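PDB 5VYM: beta-galactosidase BgaB from Bifidobacterium adolescentis, which hydrolyses terminal beta-D-galactose from transgalactooligosaccharides, acting best on Gal(beta1-4)Gal linkages; this chain is its trimerisation domain. Local coordinates for residues G93-L98 against E127-L132; L29-D34 against P67-L72. All blocks are in the same frame, centred on the assembly; numbering follows the deposited sequence.

Interaction 1 of 2, residues G93-L98 against E127-L132; sequences GYATGL and EEFNIL
At the end of strand 89-93, in the parallel sheet of the trimerisation domain, the chain leaves through a turn and the loop behind it, where Tyr-94, Ala-95 and Leu-98 receive the ring of Phe-129 from the segment 127-132. The centre of the contact is a CH-pi interaction. Leu-98 sets its CD1 methyl 3.4 Å from the centroid of the Phe-129 ring and only 1° off the ring normal, which leaves all six ring carbons about equally far from that methyl. The two side chains cross at about a right angle, and the other branch stays farther off, CD2 of Leu-98 lying 4.0 Å from CD1 of Phe-129. With CG swung opposite the backbone N (chi1 -171°), Phe-129 reaches across to the turn. Its CE1 comes 3.7 Å from the carbonyl O of Tyr-94, an oblique approach to the ring, and the same carbon meets the Tyr-94 ring near its plane, at the edge, 4.4 Å from CD2. Ala-95 adds its methyl, CB standing 4.4 Å from CZ of Phe-129. Beyond the phenyl ring, Ile-131 brings its CG2 branch to 4.3 Å from CD2 of Tyr-94. No hydrogen bond joins the two segments, and the side chains meet by apolar and CH-pi packing. The turn has its own brace, a type I beta turn from Gly-93 to Thr-96 closed by Thr-96 N to Gly-93 O at 3.2 Å. Tyr-110 OH bonds to the Tyr-94 carbonyl, and Leu-98 packs on Tyr-110. The segment 127-132 follows helix 117-122 and the short strand 124-125; Gly-93, Ile-131 and Leu-132 pair in a parallel ladder with a strand of the second subunit, so the sheet runs on across the interface, and Gln-163 of that subunit packs on Phe-129.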
loop_
_atom_site.group_PDB
_atom_site.type_symbol
_atom_site.label_atom_id
_atom_site.label_comp_id
_atom_site.label_asym_id
_atom_site.label_seq_id
_atom_site.Cartn_x
_atom_site.Cartn_y
_atom_site.Cartn_z
ATOM N N GLY B 93 -15.136 6.168 -0.553
ATOM C CA GLY B 93 -16.036 6.657 -1.572
ATOM C C GLY B 93 -15.309 7.112 -2.825
ATOM O O GLY B 93 -14.097 7.327 -2.836
ATOM N N TYR B 94 -16.085 7.276 -3.900
ATOM C CA TYR B 94 -15.497 7.569 -5.204
ATOM C C TYR B 94 -14.801 8.925 -5.230
ATOM O O TYR B 94 -13.854 9.118 -6.000
ATOM C CB TYR B 94 -16.571 7.500 -6.293
ATOM C CG TYR B 94 -17.683 8.515 -6.143
ATOM C CD1 TYR B 94 -18.767 8.271 -5.309
ATOM C CD2 TYR B 94 -17.655 9.716 -6.844
ATOM C CE1 TYR B 94 -19.787 9.195 -5.172
ATOM C CE2 TYR B 94 -18.671 10.645 -6.714
ATOM C CZ TYR B 94 -19.734 10.380 -5.877
ATOM O OH TYR B 94 -20.747 11.302 -5.743
ATOM N N ALA B 95 -15.244 9.872 -4.401
ATOM C CA ALA B 95 -14.678 11.214 -4.378
ATOM C C ALA B 95 -13.725 11.430 -3.208
ATOM O O ALA B 95 -13.477 12.577 -2.822
ATOM C CB ALA B 95 -15.794 12.257 -4.351
ATOM N N THR B 96 -13.181 10.356 -2.644
ATOM C CA THR B 96 -12.290 10.434 -1.493
ATOM C C THR B 96 -10.838 10.355 -1.950
ATOM O O THR B 96 -10.487 9.511 -2.781
ATOM C CB THR B 96 -12.592 9.308 -0.500
ATOM O OG1 THR B 96 -13.845 9.564 0.147
ATOM C CG2 THR B 96 -11.492 9.198 0.551
ATOM N N GLY B 97 -10.004 11.241 -1.414
ATOM C CA GLY B 97 -8.576 11.168 -1.655
ATOM C C GLY B 97 -8.113 11.754 -2.969
ATOM O O GLY B 97 -7.181 11.224 -3.584
ATOM N N LEU B 98 -8.734 12.844 -3.415
ATOM C CA LEU B 98 -8.361 13.466 -4.680
ATOM C C LEU B 98 -7.352 14.593 -4.512
ATOM O O LEU B 98 -6.584 14.871 -5.440
ATOM C CB LEU B 98 -9.606 14.009 -5.387
ATOM C CG LEU B 98 -10.787 13.049 -5.553
ATOM C CD1 LEU B 98 -11.890 13.697 -6.380
ATOM C CD2 LEU B 98 -10.336 11.738 -6.179
ATOM N N GLU B 127 -7.052 6.313 -14.275
ATOM C CA GLU B 127 -6.070 7.279 -14.756
ATOM C C GLU B 127 -6.306 8.669 -14.182
ATOM O O GLU B 127 -5.340 9.394 -13.918
ATOM C CB GLU B 127 -6.078 7.330 -16.284
ATOM C CG GLU B 127 -5.391 6.141 -16.946
ATOM C CD GLU B 127 -3.967 5.933 -16.453
ATOM O OE1 GLU B 127 -3.771 5.186 -15.468
ATOM O OE2 GLU B 127 -3.041 6.519 -17.050
ATOM N N GLU B 128 -7.562 9.051 -13.969
ATOM C CA GLU B 128 -7.876 10.351 -13.391
ATOM C C GLU B 128 -9.317 10.343 -12.908
ATOM O O GLU B 128 -10.118 9.485 -13.290
ATOM C CB GLU B 128 -7.654 11.486 -14.397
ATOM C CG GLU B 128 -8.525 11.399 -15.638
ATOM C CD GLU B 128 -8.277 12.542 -16.603
ATOM O OE1 GLU B 128 -7.426 13.403 -16.297
ATOM O OE2 GLU B 128 -8.932 12.580 -17.666
ATOM N N PHE B 129 -9.628 11.311 -12.049
ATOM C CA PHE B 129 -10.999 11.520 -11.609
ATOM C C PHE B 129 -11.869 11.891 -12.805
ATOM O O PHE B 129 -11.571 12.843 -13.532
ATOM C CB PHE B 129 -11.034 12.616 -10.543
ATOM C CG PHE B 129 -12.361 12.766 -9.855
ATOM C CD1 PHE B 129 -12.946 11.693 -9.204
ATOM C CD2 PHE B 129 -13.002 13.993 -9.825
ATOM C CE1 PHE B 129 -14.162 11.837 -8.558
ATOM C CE2 PHE B 129 -14.215 14.145 -9.180
ATOM C CZ PHE B 129 -14.796 13.065 -8.545
ATOM N N ASN B 130 -12.941 11.125 -13.017
ATOM C CA ASN B 130 -13.761 11.275 -14.221
ATOM C C ASN B 130 -15.174 10.790 -13.888
ATOM O O ASN B 130 -15.466 9.596 -13.966
ATOM C CB ASN B 130 -13.161 10.503 -15.386
ATOM C CG ASN B 130 -14.044 10.522 -16.614
ATOM O OD1 ASN B 130 -14.764 11.489 -16.861
ATOM N ND2 ASN B 130 -13.998 9.445 -17.391
ATOM N N ILE B 131 -16.041 11.733 -13.531
ATOM C CA ILE B 131 -17.417 11.427 -13.158
ATOM C C ILE B 131 -18.347 11.809 -14.299
ATOM O O ILE B 131 -18.096 12.762 -15.048
ATOM C CB ILE B 131 -17.824 12.137 -11.850
ATOM C CG1 ILE B 131 -17.534 13.637 -11.937
ATOM C CG2 ILE B 131 -17.114 11.511 -10.660
ATOM C CD1 ILE B 131 -17.915 14.402 -10.689
ATOM N N LEU B 132 -19.436 11.056 -14.432
ATOM C CA LEU B 132 -20.438 11.293 -15.457
ATOM C C LEU B 132 -21.819 11.323 -14.819
ATOM O O LEU B 132 -22.025 10.820 -13.711
ATOM C CB LEU B 132 -20.393 10.219 -16.553
ATOM C CG LEU B 132 -19.108 10.139 -17.378
ATOM C CD1 LEU B 132 -19.173 8.979 -18.358
ATOM C CD2 LEU B 132 -18.854 11.451 -18.106
#

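Interaction 2 of 2, residues L29-D34 against P67-L72; sequences LNHWHD and PTVLIL
His-31 turns the edge of its imidazole to the carbonyl of Pro-67. Pro-67 O lies 4° out of the ring plane, and ND1 donates to it at 2.8 Å from nearly straight beyond the C=O bond, although the N-H...O angle is bent to 141°. Thr-68 O lies close to the same nitrogen, but at an angle too poor for a bond. A trans first torsion (chi1 174°) extends the imidazole over to the loop, where it runs side by side with Val-69, pointing the same way, with CE1 3.8 Å from CG2 of Val-69. On its far nitrogen, NE2, the ring accepts from Ser-12 N, so both nitrogens are engaged and its rotation is fixed. Cut back to an alanine, this position would probably leave the Pro-67 carbonyl and Ser-12 N without their side-chain partner and open a gap beside Val-69.

These residues join the first turn of helix 31-44 to the loop that follows strand 63-66. Asn-30 is the N-cap, its OD1 accepting from His-33 N at 3.1 Å, while Val-69 centres an inverse gamma turn. One helical turn on from the cap, Asp-34 crosses Thr-68 at about a right angle. Thr-68 OG1 donates to Asp-34 OD2, although the modelled 2.4 Å is doubtfully short. The same OG1 accepts from a water at 3.1 Å, and Pro-67 CB packs 3.4 Å from Asp-34 OD2.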
loop_
_atom_site.group_PDB
_atom_site.type_symbol
_atom_site.label_atom_id
_atom_site.label_comp_id
_atom_site.label_asym_id
_atom_site.label_seq_id
_atom_site.Cartn_x
_atom_site.Cartn_y
_atom_site.Cartn_z
ATOM N N LEU B 29 -21.257 16.886 -5.300
ATOM C CA LEU B 29 -20.181 16.557 -4.371
ATOM C C LEU B 29 -20.346 17.382 -3.101
ATOM O O LEU B 29 -20.102 18.593 -3.101
ATOM C CB LEU B 29 -18.826 16.816 -5.021
ATOM C CG LEU B 29 -18.474 15.924 -6.210
ATOM C CD1 LEU B 29 -17.174 16.376 -6.860
ATOM C CD2 LEU B 29 -18.384 14.469 -5.771
ATOM N N ASN B 30 -20.767 16.730 -2.020
ATOM C CA ASN B 30 -20.993 17.396 -0.741
ATOM C C ASN B 30 -20.526 16.452 0.358
ATOM O O ASN B 30 -21.121 15.387 0.555
ATOM C CB ASN B 30 -22.466 17.768 -0.565
ATOM C CG ASN B 30 -22.700 18.705 0.606
ATOM O OD1 ASN B 30 -22.193 18.488 1.707
ATOM N ND2 ASN B 30 -23.473 19.760 0.371
ATOM N N HIS B 31 -19.470 16.843 1.073
ATOM C CA HIS B 31 -18.876 15.943 2.058
ATOM C C HIS B 31 -19.836 15.666 3.209
ATOM O O HIS B 31 -20.123 14.505 3.525
ATOM C CB HIS B 31 -17.562 16.522 2.584
ATOM C CG HIS B 31 -16.969 15.732 3.709
ATOM N ND1 HIS B 31 -16.939 14.354 3.714
ATOM C CD2 HIS B 31 -16.391 16.126 4.867
ATOM C CE1 HIS B 31 -16.366 13.933 4.827
ATOM N NE2 HIS B 31 -16.024 14.988 5.544
ATOM N N TRP B 32 -20.345 16.722 3.850
ATOM C CA TRP B 32 -21.193 16.520 5.021
ATOM C C TRP B 32 -22.509 15.844 4.659
ATOM O O TRP B 32 -23.030 15.048 5.449
ATOM C CB TRP B 32 -21.462 17.847 5.730
ATOM C CG TRP B 32 -22.352 17.678 6.920
ATOM C CD1 TRP B 32 -23.638 18.113 7.052
ATOM C CD2 TRP B 32 -22.030 16.996 8.137
ATOM N NE1 TRP B 32 -24.131 17.757 8.285
ATOM C CE2 TRP B 32 -23.164 17.069 8.970
ATOM C CE3 TRP B 32 -20.890 16.337 8.607
ATOM C CZ2 TRP B 32 -23.192 16.509 10.243
ATOM C CZ3 TRP B 32 -20.919 15.781 9.872
ATOM C CH2 TRP B 32 -22.063 15.870 10.676
ATOM N N HIS B 33 -23.064 16.148 3.484
ATOM C CA HIS B 33 -24.269 15.451 3.052
ATOM C C HIS B 33 -23.992 13.975 2.803
ATOM O O HIS B 33 -24.857 13.130 3.056
ATOM C CB HIS B 33 -24.845 16.108 1.797
ATOM C CG HIS B 33 -25.520 17.418 2.058
ATOM N ND1 HIS B 33 -26.285 18.063 1.112
ATOM C CD2 HIS B 33 -25.546 18.203 3.162
ATOM C CE1 HIS B 33 -26.755 19.189 1.620
ATOM N NE2 HIS B 33 -26.321 19.297 2.862
ATOM N N ASP B 34 -22.793 13.646 2.317
ATOM C CA ASP B 34 -22.425 12.245 2.156
ATOM C C ASP B 34 -22.260 11.569 3.512
ATOM O O ASP B 34 -22.611 10.394 3.674
ATOM C CB ASP B 34 -21.142 12.133 1.330
ATOM C CG ASP B 34 -21.083 10.860 0.505
ATOM O OD1 ASP B 34 -22.037 10.056 0.571
ATOM O OD2 ASP B 34 -20.081 10.666 -0.216
ATOM N N PRO B 67 -16.607 9.061 3.252
ATOM C CA PRO B 67 -17.470 9.497 2.150
ATOM C C PRO B 67 -17.143 10.904 1.675
ATOM O O PRO B 67 -17.327 11.873 2.419
ATOM C CB PRO B 67 -18.872 9.423 2.764
ATOM C CG PRO B 67 -18.649 9.559 4.272
ATOM C CD PRO B 67 -17.166 9.449 4.557
ATOM N N THR B 68 -16.665 11.020 0.436
ATOM C CA THR B 68 -16.281 12.302 -0.156
ATOM C C THR B 68 -15.302 13.046 0.752
ATOM O O THR B 68 -15.459 14.232 1.057
ATOM C CB THR B 68 -17.516 13.155 -0.471
ATOM O OG1 THR B 68 -18.532 12.323 -1.046
ATOM C CG2 THR B 68 -17.177 14.265 -1.465
ATOM N N VAL B 69 -14.283 12.324 1.209
ATOM C CA VAL B 69 -13.170 12.941 1.947
ATOM C C VAL B 69 -12.178 13.396 0.883
ATOM O O VAL B 69 -11.178 12.739 0.582
ATOM C CB VAL B 69 -12.558 11.988 2.977
ATOM C CG1 VAL B 69 -11.420 12.667 3.728
ATOM C CG2 VAL B 69 -13.626 11.517 3.951
ATOM N N LEU B 70 -12.476 14.551 0.285
ATOM C CA LEU B 70 -11.706 15.019 -0.864
ATOM C C LEU B 70 -10.256 15.296 -0.491
ATOM O O LEU B 70 -9.340 14.996 -1.266
ATOM C CB LEU B 70 -12.353 16.274 -1.451
ATOM C CG LEU B 70 -13.698 16.082 -2.150
ATOM C CD1 LEU B 70 -14.654 17.196 -1.765
ATOM C CD2 LEU B 70 -13.505 16.035 -3.656
ATOM N N ILE B 71 -10.028 15.870 0.686
ATOM C CA ILE B 71 -8.691 16.237 1.134
ATOM C C ILE B 71 -8.156 15.107 2.000
ATOM O O ILE B 71 -8.717 14.807 3.061
ATOM C CB ILE B 71 -8.699 17.564 1.906
ATOM C CG1 ILE B 71 -9.569 18.602 1.191
ATOM C CG2 ILE B 71 -7.280 18.081 2.078
ATOM C CD1 ILE B 71 -9.036 19.030 -0.153
ATOM N N LEU B 72 -7.076 14.475 1.547
ATOM C CA LEU B 72 -6.384 13.445 2.312
ATOM C C LEU B 72 -4.893 13.719 2.239
ATOM O O LEU B 72 -4.297 13.648 1.160
ATOM C CB LEU B 72 -6.693 12.043 1.783
ATOM C CG LEU B 72 -7.771 11.236 2.506
ATOM C CD1 LEU B 72 -7.764 9.796 2.016
ATOM C CD2 LEU B 72 -7.575 11.295 4.013
HETATM O O HOH W 1 -20.984 13.381 -2.575
#

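The loops 67-72 and 93-98 follow neighbouring strands of the parallel sheet, and the two contacts meet where those loops touch: Gly-97 N probably bonds to Val-69 O and Thr-96 OG1 to Val-69 N, while Ala-95 O packs on Leu-70 CD2. Leu-29 also rests against Ala-95. Interaction 2 is the buried one, fixing the start of helix 31-44 through polar groups, with an imidazole-to-carbonyl hydrogen bond and a less certain threonine-to-carboxylate one. Interaction 1 is partly buried, close to the second subunit, and joins its segments by ring and methyl packing without a hydrogen bond between them, leaving such bonds to other partners, among them the neighbouring chain.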